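Local structure of possible thiamine biosynthesis enzyme (Candida albicans, 2X7Q) at residues A[78-82]-A[83-87]; A[206-209]-A[210-213]; A[263-266]-A[267-270]; A[298-301]-A[302-306]. The protein is of unknown function but has the periplasmic binding protein fold and may bind a small solute, possibly one linked to thiamine biosynthesis. The protein carries 1 engineered substitution. One frame throughout, in Å; residues are numbered along the deposited sequence.

Contact 1 of 4, residues A[78-82]-A[83-87]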
ATOM      1  N   ILE A  78      -7.713  -6.298  -1.328  1.00 10.19           N
ATOM      2  CA  ILE A  78      -8.789  -6.999  -0.635  1.00 10.86           C
ATOM      3  C   ILE A  78     -10.158  -6.487  -1.071  1.00 11.26           C
ATOM      4  O   ILE A  78     -11.061  -7.273  -1.355  1.00 11.44           O
ATOM      5  CB  ILE A  78      -8.670  -6.861   0.895  1.00 10.86           C
ATOM      6  CG1 ILE A  78      -7.350  -7.455   1.387  1.00 10.89           C
ATOM      7  CG2 ILE A  78      -9.851  -7.533   1.584  1.00 12.53           C
ATOM      8  CD1 ILE A  78      -7.190  -8.929   1.077  1.00 10.67           C
ATOM      9  N   ALA A  79     -10.306  -5.168  -1.121  1.00 10.92           N
ATOM     10  CA  ALA A  79     -11.569  -4.563  -1.527  1.00 11.92           C
ATOM     11  C   ALA A  79     -11.892  -4.885  -2.983  1.00 11.72           C
ATOM     12  O   ALA A  79     -13.027  -5.227  -3.311  1.00 12.67           O
ATOM     13  CB  ALA A  79     -11.535  -3.058  -1.307  1.00 11.86           C
ATOM     14  N   ASP A  80     -10.888  -4.779  -3.849  1.00 11.70           N
ATOM     15  CA  ASP A  80     -11.069  -5.055  -5.270  1.00 12.19           C
ATOM     16  C   ASP A  80     -11.557  -6.487  -5.487  1.00 12.48           C
ATOM     17  O   ASP A  80     -12.425  -6.735  -6.323  1.00 12.60           O
ATOM     18  CB  ASP A  80      -9.761  -4.817  -6.030  1.00 13.15           C
ATOM     19  CG  ASP A  80      -9.979  -4.610  -7.517  1.00 15.78           C
ATOM     20  OD1 ASP A  80     -10.744  -3.695  -7.888  1.00 19.24           O
ATOM     21  OD2 ASP A  80      -9.382  -5.359  -8.318  1.00 17.76           O
ATOM     22  N   ILE A  81     -10.997  -7.424  -4.726  1.00 11.62           N
ATOM     23  CA  ILE A  81     -11.403  -8.825  -4.807  1.00 11.66           C
ATOM     24  C   ILE A  81     -12.811  -9.018  -4.248  1.00 12.55           C
ATOM     25  O   ILE A  81     -13.633  -9.721  -4.836  1.00 12.42           O
ATOM     26  CB  ILE A  81     -10.425  -9.742  -4.043  1.00 11.30           C
ATOM     27  CG1 ILE A  81      -9.034  -9.686  -4.678  1.00 11.41           C
ATOM     28  CG2 ILE A  81     -10.940 -11.175  -4.019  1.00 11.49           C
ATOM     29  CD1 ILE A  81      -8.004 -10.544  -3.972  1.00 11.75           C
ATOM     30  N   ALA A  82     -13.077  -8.385  -3.110  1.00 11.67           N
ATOM     31  CA  ALA A  82     -14.385  -8.459  -2.466  1.00 12.29           C
ATOM     32  C   ALA A  82     -15.475  -7.849  -3.343  1.00 12.42           C
ATOM     33  O   ALA A  82     -16.657  -8.152  -3.180  1.00 13.77           O
ATOM     34  CB  ALA A  82     -14.345  -7.768  -1.112  1.00 13.08           C
ATOM     35  N   LYS A  83     -15.066  -6.985  -4.268  1.00 12.50           N
ATOM     36  CA  LYS A  83     -16.002  -6.307  -5.157  1.00 12.66           C
ATOM     37  C   LYS A  83     -16.256  -7.109  -6.434  1.00 13.54           C
ATOM     38  O   LYS A  83     -17.073  -6.719  -7.266  1.00 14.54           O
ATOM     39  CB  LYS A  83     -15.512  -4.891  -5.488  1.00 13.44           C
ATOM     40  CG  LYS A  83     -15.642  -3.898  -4.331  1.00 14.13           C
ATOM     41  CD  LYS A  83     -14.932  -2.585  -4.645  1.00 15.76           C
ATOM     42  CE  LYS A  83     -15.126  -1.550  -3.542  1.00 13.81           C
ATOM     43  NZ  LYS A  83     -16.549  -1.145  -3.389  1.00 15.53           N
ATOM     44  N   GLY A  84     -15.554  -8.230  -6.583  1.00 13.09           N
ATOM     45  CA  GLY A  84     -15.811  -9.139  -7.686  1.00 14.35           C
ATOM     46  C   GLY A  84     -14.706  -9.281  -8.718  1.00 14.78           C
ATOM     47  O   GLY A  84     -14.962  -9.703  -9.846  1.00 15.39           O
ATOM     48  N   ASN A  85     -13.479  -8.934  -8.346  1.00 12.99           N
ATOM     49  CA  ASN A  85     -12.349  -9.142  -9.246  1.00 14.16           C
ATOM     50  C   ASN A  85     -11.672 -10.482  -8.969  1.00 14.37           C
ATOM     51  O   ASN A  85     -10.727 -10.560  -8.189  1.00 13.50           O
ATOM     52  CB  ASN A  85     -11.341  -7.993  -9.152  1.00 13.38           C
ATOM     53  CG  ASN A  85     -10.317  -8.025 -10.272  1.00 14.97           C
ATOM     54  OD1 ASN A  85     -10.117  -9.052 -10.919  1.00 14.82           O
ATOM     55  ND2 ASN A  85      -9.665  -6.894 -10.506  1.00 14.81           N
ATOM     56  N   GLU A  86     -12.169 -11.532  -9.615  1.00 15.01           N
ATOM     57  CA  GLU A  86     -11.690 -12.887  -9.370  1.00 15.62           C
ATOM     58  C   GLU A  86     -10.371 -13.169 -10.080  1.00 15.10           C
ATOM     59  O   GLU A  86      -9.859 -14.286 -10.025  1.00 15.39           O
ATOM     60  CB  GLU A  86     -12.745 -13.918  -9.785  1.00 16.60           C
ATOM     61  CG  GLU A  86     -12.836 -14.174 -11.285  1.00 18.26           C
ATOM     62  CD  GLU A  86     -13.682 -13.151 -12.020  1.00 20.66           C
ATOM     63  OE1 GLU A  86     -13.886 -12.043 -11.485  1.00 18.36           O
ATOM     64  OE2 GLU A  86     -14.133 -13.450 -13.145  1.00 21.25           O
ATOM     65  N   ASN A  87      -9.822 -12.154 -10.738  1.00 14.37           N
ATOM     66  CA  ASN A  87      -8.554 -12.303 -11.443  1.00 15.85           C
ATOM     67  C   ASN A  87      -7.395 -11.649 -10.701  1.00 14.21           C
ATOM     68  O   ASN A  87      -6.303 -11.494 -11.247  1.00 15.04           O
ATOM     69  CB  ASN A  87      -8.664 -11.770 -12.872  1.00 16.29           C
ATOM     70  CG  ASN A  87      -9.529 -12.651 -13.754  1.00 18.49           C
ATOM     71  OD1 ASN A  87      -9.547 -13.873 -13.602  1.00 18.84           O
ATOM     72  ND2 ASN A  87     -10.252 -12.035 -14.681  1.00 16.46           N
TER
HETATM   73  O   HOH W   1     -10.537  -3.950 -10.870  1.00 17.32           O

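Contact 2 of 4, residues A[206-209]-A[210-213]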
ATOM      1  N   ALA A 206       0.709  -9.047  -4.817  1.00  9.92           N
ATOM      2  CA  ALA A 206      -0.420  -9.528  -5.606  1.00 10.21           C
ATOM      3  C   ALA A 206      -0.027  -9.877  -7.038  1.00 10.62           C
ATOM      4  O   ALA A 206       0.987  -9.398  -7.553  1.00 10.22           O
ATOM      5  CB  ALA A 206      -1.552  -8.510  -5.596  1.00 10.50           C
ATOM      6  N   THR A 207      -0.846 -10.710  -7.672  1.00 10.87           N
ATOM      7  CA  THR A 207      -0.622 -11.110  -9.055  1.00 11.51           C
ATOM      8  C   THR A 207      -1.958 -11.331  -9.755  1.00 11.91           C
ATOM      9  O   THR A 207      -3.015 -11.236  -9.131  1.00 12.20           O
ATOM     10  CB  THR A 207       0.215 -12.400  -9.139  1.00 10.66           C
ATOM     11  OG1 THR A 207       0.563 -12.662 -10.505  1.00 13.08           O
ATOM     12  CG2 THR A 207      -0.565 -13.580  -8.580  1.00 11.50           C
ATOM     13  N   SER A 208      -1.907 -11.624 -11.049  1.00 11.56           N
ATOM     14  CA  SER A 208      -3.113 -11.880 -11.824  1.00 12.85           C
ATOM     15  C   SER A 208      -3.303 -13.376 -12.035  1.00 14.48           C
ATOM     16  O   SER A 208      -2.385 -14.163 -11.806  1.00 13.17           O
ATOM     17  CB  SER A 208      -3.036 -11.170 -13.172  1.00 14.27           C
ATOM     18  OG  SER A 208      -1.978 -11.685 -13.959  1.00 14.05           O
ATOM     19  N   SER A 209      -4.502 -13.762 -12.462  1.00 15.28           N
ATOM     20  CA  SER A 209      -4.799 -15.163 -12.732  1.00 15.16           C
ATOM     21  C   SER A 209      -3.933 -15.682 -13.873  1.00 15.17           C
ATOM     22  O   SER A 209      -3.531 -16.847 -13.881  1.00 16.41           O
ATOM     23  CB  SER A 209      -6.282 -15.346 -13.065  1.00 15.01           C
ATOM     24  OG  SER A 209      -7.099 -15.046 -11.948  1.00 16.40           O
ATOM     25  N   ASP A 210      -3.649 -14.809 -14.835  1.00 15.73           N
ATOM     26  CA  ASP A 210      -2.798 -15.161 -15.963  1.00 15.94           C
ATOM     27  C   ASP A 210      -1.396 -15.543 -15.499  1.00 15.39           C
ATOM     28  O   ASP A 210      -0.926 -16.651 -15.753  1.00 17.19           O
ATOM     29  CB  ASP A 210      -2.715 -13.995 -16.953  1.00 15.43           C
ATOM     30  CG  ASP A 210      -4.025 -13.741 -17.670  1.00 19.73           C
ATOM     31  OD1 ASP A 210      -4.105 -14.045 -18.879  1.00 19.90           O
ATOM     32  OD2 ASP A 210      -4.972 -13.245 -17.026  1.00 19.39           O
ATOM     33  N   SER A 211      -0.737 -14.614 -14.814  1.00 15.73           N
ATOM     34  CA  SER A 211       0.638 -14.807 -14.369  1.00 15.22           C
ATOM     35  C   SER A 211       0.777 -15.948 -13.364  1.00 15.59           C
ATOM     36  O   SER A 211       1.798 -16.633 -13.334  1.00 15.69           O
ATOM     37  CB  SER A 211       1.190 -13.511 -13.770  1.00 14.00           C
ATOM     38  OG  SER A 211       1.178 -12.462 -14.719  1.00 15.06           O
ATOM     39  N   LEU A 212      -0.248 -16.151 -12.544  1.00 15.61           N
ATOM     40  CA  LEU A 212      -0.185 -17.168 -11.499  1.00 15.57           C
ATOM     41  C   LEU A 212      -0.127 -18.585 -12.066  1.00 17.57           C
ATOM     42  O   LEU A 212       0.513 -19.464 -11.489  1.00 18.17           O
ATOM     43  CB  LEU A 212      -1.364 -17.028 -10.529  1.00 14.83           C
ATOM     44  CG  LEU A 212      -1.384 -18.005  -9.348  1.00 15.14           C
ATOM     45  CD1 LEU A 212      -0.053 -17.990  -8.609  1.00 14.57           C
ATOM     46  CD2 LEU A 212      -2.531 -17.692  -8.401  1.00 15.16           C
ATOM     47  N   GLN A 213      -0.788 -18.802 -13.199  1.00 17.34           N
ATOM     48  CA  GLN A 213      -0.824 -20.126 -13.819  1.00 18.84           C
ATOM     49  C   GLN A 213       0.228 -20.273 -14.912  1.00 18.24           C
ATOM     50  O   GLN A 213       0.535 -21.382 -15.345  1.00 19.56           O
ATOM     51  CB  GLN A 213      -2.217 -20.435 -14.382  1.00 20.54           C
ATOM     52  CG  GLN A 213      -2.588 -19.647 -15.637  1.00 22.23           C
ATOM     53  CD  GLN A 213      -3.824 -20.205 -16.321  1.00 27.42           C
ATOM     54  OE1 GLN A 213      -3.914 -21.404 -16.585  1.00 30.45           O
ATOM     55  NE2 GLN A 213      -4.777 -19.334 -16.623  1.00 27.63           N
TER
HETATM   56  O   HOH W   2      -0.825  -9.810 -15.487  1.00 14.11           O
HETATM   57  O   HOH W   3      -5.860 -12.548 -14.634  1.00 16.30           O

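Contact 3 of 4, residues A[263-266]-A[267-270]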
ATOM      1  N   GLU A 263       8.091  -2.989   9.937  1.00 11.30           N
ATOM      2  CA  GLU A 263       8.547  -4.371  10.027  1.00 11.28           C
ATOM      3  C   GLU A 263       8.153  -5.143   8.774  1.00 10.62           C
ATOM      4  O   GLU A 263       7.009  -5.574   8.637  1.00  8.65           O
ATOM      5  CB  GLU A 263       7.974  -5.068  11.263  1.00 12.77           C
ATOM      6  CG  GLU A 263       8.428  -6.517  11.400  1.00 13.47           C
ATOM      7  CD  GLU A 263       7.686  -7.273  12.483  1.00 15.89           C
ATOM      8  OE1 GLU A 263       6.557  -6.868  12.828  1.00 17.41           O
ATOM      9  OE2 GLU A 263       8.226  -8.282  12.982  1.00 20.75           O
ATOM     10  N   PHE A 264       9.102  -5.315   7.863  1.00  9.47           N
ATOM     11  CA  PHE A 264       8.864  -6.110   6.666  1.00  9.52           C
ATOM     12  C   PHE A 264       8.705  -7.579   7.043  1.00  9.64           C
ATOM     13  O   PHE A 264       9.237  -8.029   8.058  1.00 10.35           O
ATOM     14  CB  PHE A 264      10.008  -5.930   5.668  1.00  8.78           C
ATOM     15  CG  PHE A 264      10.119  -4.535   5.119  1.00  8.72           C
ATOM     16  CD1 PHE A 264      11.013  -3.626   5.667  1.00  9.85           C
ATOM     17  CD2 PHE A 264       9.327  -4.131   4.056  1.00  9.06           C
ATOM     18  CE1 PHE A 264      11.114  -2.340   5.162  1.00  9.88           C
ATOM     19  CE2 PHE A 264       9.425  -2.847   3.546  1.00  9.50           C
ATOM     20  CZ  PHE A 264      10.320  -1.952   4.101  1.00 10.57           C
ATOM     21  N   ASN A 265       7.963  -8.322   6.228  1.00  8.88           N
ATOM     22  CA  ASN A 265       7.737  -9.739   6.488  1.00  9.68           C
ATOM     23  C   ASN A 265       8.976 -10.573   6.185  1.00 10.14           C
ATOM     24  O   ASN A 265       9.173 -11.014   5.056  1.00 10.63           O
ATOM     25  CB  ASN A 265       6.544 -10.250   5.676  1.00  9.79           C
ATOM     26  CG  ASN A 265       6.192 -11.690   5.997  1.00  9.86           C
ATOM     27  OD1 ASN A 265       6.676 -12.258   6.976  1.00 10.39           O
ATOM     28  ND2 ASN A 265       5.345 -12.290   5.170  1.00 10.37           N
ATOM     29  N   SER A 266       9.808 -10.789   7.200  1.00  9.24           N
ATOM     30  CA  SER A 266      11.030 -11.566   7.034  1.00 10.44           C
ATOM     31  C   SER A 266      10.713 -13.032   6.769  1.00 11.07           C
ATOM     32  O   SER A 266      11.582 -13.800   6.359  1.00 12.02           O
ATOM     33  CB  SER A 266      11.914 -11.443   8.274  1.00 10.76           C
ATOM     34  OG  SER A 266      11.294 -12.019   9.406  1.00 10.14           O
ATOM     35  N   ARG A 267       9.460 -13.412   6.997  1.00 10.77           N
ATOM     36  CA  ARG A 267       9.035 -14.793   6.815  1.00 11.09           C
ATOM     37  C   ARG A 267       8.314 -14.980   5.483  1.00 11.21           C
ATOM     38  O   ARG A 267       7.780 -16.052   5.202  1.00 11.90           O
ATOM     39  CB  ARG A 267       8.126 -15.225   7.967  1.00 11.57           C
ATOM     40  CG  ARG A 267       8.682 -14.934   9.345  1.00 12.06           C
ATOM     41  CD  ARG A 267      10.045 -15.575   9.544  1.00 11.65           C
ATOM     42  NE  ARG A 267      10.006 -17.017   9.328  1.00 14.22           N
ATOM     43  CZ  ARG A 267      10.911 -17.694   8.630  1.00 13.70           C
ATOM     44  NH1 ARG A 267      11.937 -17.061   8.077  1.00 13.24           N
ATOM     45  NH2 ARG A 267      10.793 -19.006   8.484  1.00 14.60           N
ATOM     46  N   ILE A 268       8.309 -13.933   4.662  1.00 10.03           N
ATOM     47  CA  ILE A 268       7.614 -13.972   3.378  1.00 10.20           C
ATOM     48  C   ILE A 268       8.091 -15.144   2.516  1.00 12.12           C
ATOM     49  O   ILE A 268       9.282 -15.273   2.223  1.00 11.75           O
ATOM     50  CB  ILE A 268       7.751 -12.638   2.605  1.00 10.10           C
ATOM     51  CG1 ILE A 268       6.879 -12.650   1.346  1.00 10.35           C
ATOM     52  CG2 ILE A 268       9.208 -12.350   2.267  1.00 10.11           C
ATOM     53  CD1 ILE A 268       6.933 -11.357   0.552  1.00  9.10           C
ATOM     54  N   GLY A 269       7.154 -16.008   2.137  1.00 11.89           N
ATOM     55  CA  GLY A 269       7.467 -17.169   1.324  1.00 12.01           C
ATOM     56  C   GLY A 269       7.772 -18.405   2.150  1.00 13.98           C
ATOM     57  O   GLY A 269       7.719 -19.527   1.644  1.00 13.43           O
ATOM     58  N   LYS A 270       8.095 -18.200   3.423  1.00 12.20           N
ATOM     59  CA  LYS A 270       8.417 -19.306   4.319  1.00 13.44           C
ATOM     60  C   LYS A 270       7.172 -19.806   5.047  1.00 14.10           C
ATOM     61  O   LYS A 270       7.078 -20.982   5.401  1.00 13.34           O
ATOM     62  CB  LYS A 270       9.487 -18.889   5.333  1.00 13.41           C
ATOM     63  CG  LYS A 270      10.773 -18.369   4.709  1.00 14.05           C
ATOM     64  CD  LYS A 270      11.315 -19.337   3.665  1.00 15.62           C
ATOM     65  CE  LYS A 270      12.644 -18.858   3.094  1.00 17.09           C
ATOM     66  NZ  LYS A 270      12.966 -19.531   1.804  1.00 19.44           N
TER

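Contact 4 of 4, residues A[298-301]-A[302-306]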
ATOM      1  N   VAL A 298     -20.526 -13.526   0.983  1.00 19.05           N
ATOM      2  CA  VAL A 298     -20.167 -13.262  -0.406  1.00 17.76           C
ATOM      3  C   VAL A 298     -18.728 -12.763  -0.473  1.00 15.85           C
ATOM      4  O   VAL A 298     -17.963 -13.157  -1.353  1.00 14.75           O
ATOM      5  CB  VAL A 298     -21.108 -12.229  -1.051  1.00 18.79           C
ATOM      6  CG1 VAL A 298     -20.524 -11.712  -2.356  1.00 16.59           C
ATOM      7  CG2 VAL A 298     -22.482 -12.839  -1.277  1.00 19.45           C
ATOM      8  N   ILE A 299     -18.363 -11.903   0.473  1.00 16.01           N
ATOM      9  CA  ILE A 299     -16.990 -11.426   0.585  1.00 16.57           C
ATOM     10  C   ILE A 299     -16.062 -12.574   0.967  1.00 15.03           C
ATOM     11  O   ILE A 299     -14.982 -12.727   0.398  1.00 15.08           O
ATOM     12  CB  ILE A 299     -16.862 -10.298   1.630  1.00 16.00           C
ATOM     13  CG1 ILE A 299     -17.722  -9.097   1.229  1.00 15.70           C
ATOM     14  CG2 ILE A 299     -15.409  -9.881   1.789  1.00 14.69           C
ATOM     15  CD1 ILE A 299     -17.712  -7.972   2.243  1.00 15.97           C
ATOM     16  N   LEU A 300     -16.493 -13.386   1.929  1.00 16.05           N
ATOM     17  CA  LEU A 300     -15.704 -14.526   2.388  1.00 16.34           C
ATOM     18  C   LEU A 300     -15.388 -15.496   1.258  1.00 15.56           C
ATOM     19  O   LEU A 300     -14.242 -15.910   1.085  1.00 15.33           O
ATOM     20  CB  LEU A 300     -16.435 -15.278   3.503  1.00 17.59           C
ATOM     21  CG  LEU A 300     -15.849 -15.157   4.909  1.00 20.55           C
ATOM     22  CD1 LEU A 300     -14.329 -15.074   4.837  1.00 19.26           C
ATOM     23  CD2 LEU A 300     -16.423 -13.948   5.621  1.00 21.77           C
ATOM     24  N   LYS A 301     -16.416 -15.867   0.502  1.00 16.45           N
ATOM     25  CA  LYS A 301     -16.264 -16.837  -0.575  1.00 16.18           C
ATOM     26  C   LYS A 301     -15.326 -16.323  -1.661  1.00 15.54           C
ATOM     27  O   LYS A 301     -14.587 -17.095  -2.269  1.00 15.56           O
ATOM     28  CB  LYS A 301     -17.626 -17.200  -1.175  1.00 18.11           C
ATOM     29  CG  LYS A 301     -17.552 -18.259  -2.262  1.00 19.14           C
ATOM     30  CD  LYS A 301     -18.927 -18.800  -2.624  1.00 21.95           C
ATOM     31  CE  LYS A 301     -18.814 -19.919  -3.652  1.00 24.72           C
ATOM     32  NZ  LYS A 301     -20.123 -20.575  -3.927  1.00 27.67           N
ATOM     33  N   ARG A 302     -15.352 -15.016  -1.894  1.00 13.52           N
ATOM     34  CA  ARG A 302     -14.499 -14.415  -2.912  1.00 14.34           C
ATOM     35  C   ARG A 302     -13.043 -14.344  -2.458  1.00 13.58           C
ATOM     36  O   ARG A 302     -12.126 -14.519  -3.259  1.00 13.84           O
ATOM     37  CB  ARG A 302     -15.015 -13.027  -3.295  1.00 13.26           C
ATOM     38  CG  ARG A 302     -16.331 -13.058  -4.056  1.00 14.33           C
ATOM     39  CD  ARG A 302     -16.844 -11.660  -4.334  1.00 15.13           C
ATOM     40  NE  ARG A 302     -18.045 -11.673  -5.162  1.00 15.36           N
ATOM     41  CZ  ARG A 302     -18.742 -10.588  -5.485  1.00 14.93           C
ATOM     42  NH1 ARG A 302     -18.361  -9.398  -5.047  1.00 13.41           N
ATOM     43  NH2 ARG A 302     -19.821 -10.692  -6.245  1.00 17.98           N
ATOM     44  N   LEU A 303     -12.839 -14.093  -1.169  1.00 13.49           N
ATOM     45  CA  LEU A 303     -11.498 -14.001  -0.606  1.00 13.57           C
ATOM     46  C   LEU A 303     -10.887 -15.384  -0.380  1.00 13.88           C
ATOM     47  O   LEU A 303      -9.680 -15.569  -0.526  1.00 14.24           O
ATOM     48  CB  LEU A 303     -11.524 -13.213   0.707  1.00 13.95           C
ATOM     49  CG  LEU A 303     -11.915 -11.738   0.600  1.00 13.87           C
ATOM     50  CD1 LEU A 303     -11.941 -11.091   1.971  1.00 12.39           C
ATOM     51  CD2 LEU A 303     -10.955 -11.002  -0.323  1.00 13.81           C
ATOM     52  N   ASN A 304     -11.726 -16.350  -0.019  1.00 14.17           N
ATOM     53  CA  ASN A 304     -11.272 -17.719   0.204  1.00 14.93           C
ATOM     54  C   ASN A 304     -10.719 -18.379  -1.058  1.00 15.44           C
ATOM     55  O   ASN A 304     -10.010 -19.380  -0.981  1.00 16.75           O
ATOM     56  CB  ASN A 304     -12.402 -18.574   0.787  1.00 16.62           C
ATOM     57  CG  ASN A 304     -12.511 -18.453   2.297  1.00 17.01           C
ATOM     58  OD1 ASN A 304     -11.509 -18.290   2.993  1.00 18.53           O
ATOM     59  ND2 ASN A 304     -13.733 -18.546   2.811  1.00 18.20           N
ATOM     60  N   SER A 305     -11.041 -17.809  -2.215  1.00 14.89           N
ATOM     61  CA  SER A 305     -10.613 -18.370  -3.492  1.00 15.19           C
ATOM     62  C   SER A 305      -9.413 -17.633  -4.082  1.00 14.84           C
ATOM     63  O   SER A 305      -8.674 -18.191  -4.893  1.00 16.26           O
ATOM     64  CB  SER A 305     -11.769 -18.364  -4.499  1.00 16.54           C
ATOM     65  OG  SER A 305     -12.862 -19.137  -4.040  1.00 19.08           O
ATOM     66  N   ASN A 306      -9.223 -16.382  -3.675  1.00 13.68           N
ATOM     67  CA  ASN A 306      -8.174 -15.546  -4.251  1.00 13.55           C
ATOM     68  C   ASN A 306      -7.119 -15.073  -3.251  1.00 12.55           C
ATOM     69  O   ASN A 306      -6.221 -14.311  -3.608  1.00 10.64           O
ATOM     70  CB  ASN A 306      -8.783 -14.342  -4.979  1.00 12.51           C
ATOM     71  CG  ASN A 306      -9.542 -14.737  -6.235  1.00 13.85           C
ATOM     72  OD1 ASN A 306      -9.338 -14.161  -7.304  1.00 15.02           O
ATOM     73  ND2 ASN A 306     -10.423 -15.721  -6.111  1.00 12.94           N
TER
HETATM   74  O   HOH W   4     -14.481 -19.967  -1.986  1.00 18.22           O

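Contact 1 of 4, residues A[78-82]-A[83-87]
D80 and N85 meet twice where helix 74-82 ends, once through side chains and once through backbone. N85 ND2 gives a hydrogen to D80 OD2 at 2.7 Å, reaching the syn side of the carboxylate from 25° out of its plane. The other carboxylate oxygen, OD1, takes a hydrogen from water 1, which also accepts a weak bond from N85 ND2 and so bridges the pair. CG of N85 lies anti to its own backbone N (chi1 -168°), which carries the amide back over the helix end. N85 OD1 accepts from N87 N at 3.1 Å, an Asx turn, while ND2 has a further weak partner in N63 OD1.

The backbone is an example of a Schellman motif. G84, with positive phi, sends its N to I81 O at 3.0 Å, and N85 N bonds to D80 O at 3.2 Å, so the carbonyls of D80 and I81 find donors beyond the helix, while A82 O is met by R302 of helix 296-306. K83 N adds only weak bonds, to A79 O and D80 O.

The turn leads into strand 88-95, whose I88 touches both D80 and I81. I78, I81 and A82 pack on helix 296-306, and I78 also meets helix 275-289.

Contact 2 of 4, residues A[206-209]-A[210-213]
S208 caps the first turn of helix 209-214 with its side chain: OG accepts from S211 N at 3.3 Å, and the bond is almost straight, with an N-H...O angle of 172°. The hydroxyl gets there because chi1 of S208 is 64°, which sets OG between its backbone N and carbonyl carbon and brings it within reach of the S211 amide. One residue further along, L212 N bonds to the carbonyl oxygen of S208 at 3.0 Å, so this single N-cap residue receives two successive amides. The next bond, from Q213 N to S209 O, is weak.

Beside these bonds T207 packs on the helix. Its OG1 rests 3.4 Å from S211 CB, and its CG2 approaches L212 CB at 4.0 Å, the side chains of T207 and L212 crossing at about a right angle.

Waters form the next layer. Water 2 lies 2.7 Å from S208 OG and gives a weak bond to S211 OG. Water 3 accepts a weak bond from S209 N.

Further out, D68 bonds to both segments, its backbone O with T207 OG1 and its OD1 with S211 OG. T207 on the strand and S209 at the helix start make backbone bonds with H89 and N87, and S209 OG also pairs with N87 OD1.

A calcium ion lies about 3 Å from the D210 side chain. The carboxylate thus faces the metal while its OD2 takes a hydrogen from water 3 at 2.6 Å, and the ion would probably offset much of its negative charge.

Contact 3 of 4, residues A[263-266]-A[267-270]
The N265 amide and the R267 guanidinium are the flat groups that meet across this turn; the nearby F264 ring instead makes edge-to-face contacts with Y233 and Y94. The amide lies against the backbone that follows it: OD1 accepts from R267 N at 3.0 Å, with the donor 56° above the carbonyl plane rather than on a lone pair, and ND2 comes within 3.3 Å of I268 CA. With chi1 at -175°, the N265 side chain extends away from its own N, and this lays the amide against R267 and I268. The guanidinium has K270 CB over one face, 3.3 Å above the plane and offset toward its rim. S266 O stands obliquely to the group, 3.7 Å from R267 NH1. Bends at chi2 and chi3 curl the arginine chain back, bringing its CD to 3.8 Å from S266 OG.

The backbone itself makes a type I beta turn from N265 to I268, closed by I268 N bonding to N265 O at 3.1 Å. N265 thus shows how an asparagine can lead a turn twice over, its carbonyl closing the turn while its side chain takes the amide two residues on, as in an Asx turn. I268 folds back on the same carbonyl, with CG2 3.1 Å from N265 O. The chain then bends again at G269, and K270 N bonds to R267 O.

N265 ND2 gives a hydrogen to T93 O. Running between helices 252-259 and 275-289, the loop lies along strand 88-95, where N265 makes backbone bonds with Y94 and G269 N reaches D92 OD1. I268 packs on I223 and I230 of helix 216-235.

Contact 4 of 4, residues A[298-301]-A[302-306]
Helix 296-306, the last helix of the chain, carries this contact, and it illustrates how i to i+4 spacing pairs side chains along one turn. V298 and R302 run side by side in the same direction. V298 CG1 sits over the centre of the guanidinium, 3.7 Å above its plane, so a methyl group covers one face of the charged end. The arginine stretches out straight from CG to NE, and its tip reaches beyond the helix, where NH1 bonds to A82 O at the end of helix 74-82. The next pair is apolar: I299 CG2 and L303 CD1 touch at 3.7 Å, again side by side. L300 and N304 instead meet at a slant, CD1 lying 4.1 Å from ND2.

The same four-residue steps recur in the backbone, with R302 N on V298 O, L303 N on I299 O and N304 N on L300 O. The last of these is the shortest, 2.8 Å, and arrives nearly along the C=O axis.

The helix lays I299 and L303 against helix 74-82, touching A82, I78 and I81, while L303 also meets V279 and L300 meets K283 of helix 275-289. On the solvent side, water 4 donates to K301 O at 2.9 Å and lies 2.7 Å from S305 OG, joining the carbonyl to the hydroxyl four residues later.

Overall arrangement
From the N terminus the contacts come in series, none nested or crossing, each joining chain-adjacent segments; contacts 1 and 3 lie at turns, contact 2 at a helix start and contact 4 within a helix. Contact 1 ends helix 74-82 and feeds strand 88-95; contact 2 passes from strand 203-208, the neighbour of 88-95 in the sheet, into helix 209-214. They touch where strand 88-95 begins and strand 203-208 ends, N87 against S209. Contact 3 turns the chain between helices 252-259 and 275-289 alongside strand 88-95 without touching the others. Contact 4, in helix 296-306, brings the C-terminal part back onto contact 1. Strand 88-95 thus borders contacts 1, 2 and 3, and contact 4 also meets it, through a backbone bond of N306 with V90.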